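PDB 5B7H: LysR family transcriptional regulator from Vibrio vulnificus, which probably binds DNA and controls transcription as an OxyR-type regulator, the present chain holding its regulatory domain without the helix-turn-helix domain. Local coordinates for residues A[116-120]-A[146-152]. The protein carries 1 engineered substitution. Residues are numbered along the deposited sequence; the frame is centred on the assembly and turned at random.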
# COMPACT_ATOMS: atom_id res chain seq x y z
N VAL A 116 17.64 5.15 11.94
CA VAL A 116 16.34 5.70 11.57
C VAL A 116 16.13 5.45 10.08
O VAL A 116 16.88 5.97 9.25
CB VAL A 116 16.28 7.20 11.87
CG1 VAL A 116 14.93 7.76 11.39
CG2 VAL A 116 16.48 7.41 13.32
N PHE A 117 15.11 4.66 9.74
CA PHE A 117 14.81 4.37 8.34
C PHE A 117 13.71 5.32 7.87
O PHE A 117 12.79 5.65 8.63
CB PHE A 117 14.34 2.91 8.18
CG PHE A 117 15.45 1.90 8.26
CD1 PHE A 117 15.98 1.36 7.08
CD2 PHE A 117 16.05 1.57 9.50
CE1 PHE A 117 17.03 0.40 7.13
CE2 PHE A 117 17.10 0.63 9.58
CZ PHE A 117 17.59 0.06 8.38
N LEU A 118 13.85 5.82 6.64
CA LEU A 118 12.89 6.78 6.08
C LEU A 118 12.56 6.40 4.65
O LEU A 118 13.37 5.79 3.96
CB LEU A 118 13.48 8.20 6.00
CG LEU A 118 13.85 8.75 7.39
CD1 LEU A 118 14.68 10.02 7.24
CD2 LEU A 118 12.61 9.01 8.25
N LEU A 119 11.34 6.77 4.23
CA LEU A 119 11.02 6.67 2.81
C LEU A 119 11.90 7.61 1.98
O LEU A 119 12.37 8.67 2.45
CB LEU A 119 9.56 7.07 2.55
CG LEU A 119 8.55 6.15 3.22
CD1 LEU A 119 7.15 6.80 3.20
CD2 LEU A 119 8.47 4.75 2.51
N GLU A 120 12.11 7.23 0.72
CA GLU A 120 12.74 8.12 -0.27
C GLU A 120 11.92 9.44 -0.42
O GLU A 120 10.74 9.50 -0.11
CB GLU A 120 12.70 7.44 -1.64
CG GLU A 120 13.47 6.16 -1.77
CD GLU A 120 13.42 5.63 -3.23
OE1 GLU A 120 12.49 6.05 -3.97
OE2 GLU A 120 14.30 4.80 -3.61
N ALA A 146 13.54 3.41 2.20
CA ALA A 146 12.36 2.60 1.98
C ALA A 146 11.52 3.16 0.84
O ALA A 146 11.60 4.34 0.49
CB ALA A 146 11.48 2.51 3.24
N THR A 147 10.74 2.28 0.23
CA THR A 147 9.91 2.67 -0.91
C THR A 147 8.41 2.48 -0.67
O THR A 147 7.62 2.82 -1.56
CB THR A 147 10.40 1.91 -2.15
OG1 THR A 147 10.69 0.57 -1.72
CG2 THR A 147 11.72 2.51 -2.58
N SER A 148 7.99 2.00 0.49
CA SER A 148 6.57 2.00 0.83
C SER A 148 6.46 1.98 2.35
O SER A 148 7.37 1.50 3.07
CB SER A 148 5.84 0.77 0.23
OG SER A 148 6.17 -0.43 0.92
N LEU A 149 5.34 2.51 2.87
CA LEU A 149 5.20 2.52 4.31
C LEU A 149 5.12 1.08 4.86
O LEU A 149 5.65 0.83 5.96
CB LEU A 149 3.94 3.31 4.65
CG LEU A 149 3.65 3.55 6.15
CD1 LEU A 149 4.78 4.25 6.84
CD2 LEU A 149 2.34 4.35 6.36
N HIS A 150 4.47 0.14 4.14
CA HIS A 150 4.39 -1.23 4.68
C HIS A 150 5.76 -1.85 4.79
O HIS A 150 6.06 -2.53 5.79
CB HIS A 150 3.56 -2.09 3.74
CG HIS A 150 2.21 -1.54 3.51
ND1 HIS A 150 1.95 -0.60 2.53
CD2 HIS A 150 1.05 -1.73 4.19
CE1 HIS A 150 0.67 -0.26 2.59
NE2 HIS A 150 0.11 -0.93 3.59
N THR A 151 6.60 -1.65 3.78
CA THR A 151 7.92 -2.30 3.84
C THR A 151 8.85 -1.59 4.82
O THR A 151 9.70 -2.24 5.45
CB THR A 151 8.56 -2.47 2.45
OG1 THR A 151 8.67 -1.19 1.81
CG2 THR A 151 7.77 -3.45 1.58
N LEU A 152 8.66 -0.29 5.01
CA LEU A 152 9.37 0.42 6.06
C LEU A 152 9.06 -0.19 7.43
O LEU A 152 9.97 -0.48 8.23
CB LEU A 152 8.96 1.89 6.02
CG LEU A 152 9.50 2.83 7.09
CD1 LEU A 152 11.00 2.82 7.10
CD2 LEU A 152 8.92 4.24 6.79
O HOH W 1 9.49 5.10 -3.40
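Leu119 lies beside Ala146 with their CA atoms 4.4 Å apart, and the two form a single beta bridge in the parallel pattern: Ala146 N donates to Leu118 O at 3.0 Å, and Glu120 N donates to Ala146 O at 2.9 Å. A weaker C-H...O contact from Leu119 CA supplements the hydrogen bond to that oxygen. Ala146 is small enough for its CB to sit against Leu119 CD2 beside the bridge.

Leu119 CG lies beside the backbone N and anti to the carbonyl carbon (chi1 -63°); with chi2 near 180°, CD2 comes to rest on the turn leading into helix 149-157, 3.4 Å from Ser148 C. Its CG also packs against Leu152 CD2 at 4.1 Å, while the other methyl of Leu152, CD1, meets Phe117 CB at 3.5 Å. The branched end of Leu152 thus reaches two loop residues, one with each methyl. At the more open edge, the extended Glu120 lies alongside Thr147, its CD 3.6 Å from the methyl CG2. A water donates to Glu120 OE1 and, weakly, to Thr147 O. Thr147 OG1 instead bonds to Glu51 N of the second subunit. Ser148 OG, at the N-cap, accepts from Thr151 N at 3.1 Å and is also hydrogen-bonded to Glu51 OE2 of that subunit.

The bridge therefore holds the lead-in to helix 149-157 beside the loop of this LysR-type regulatory domain, Leu119 and Phe117 pack on the helix's first turn through Leu152, and the polar cap faces the dimer partner.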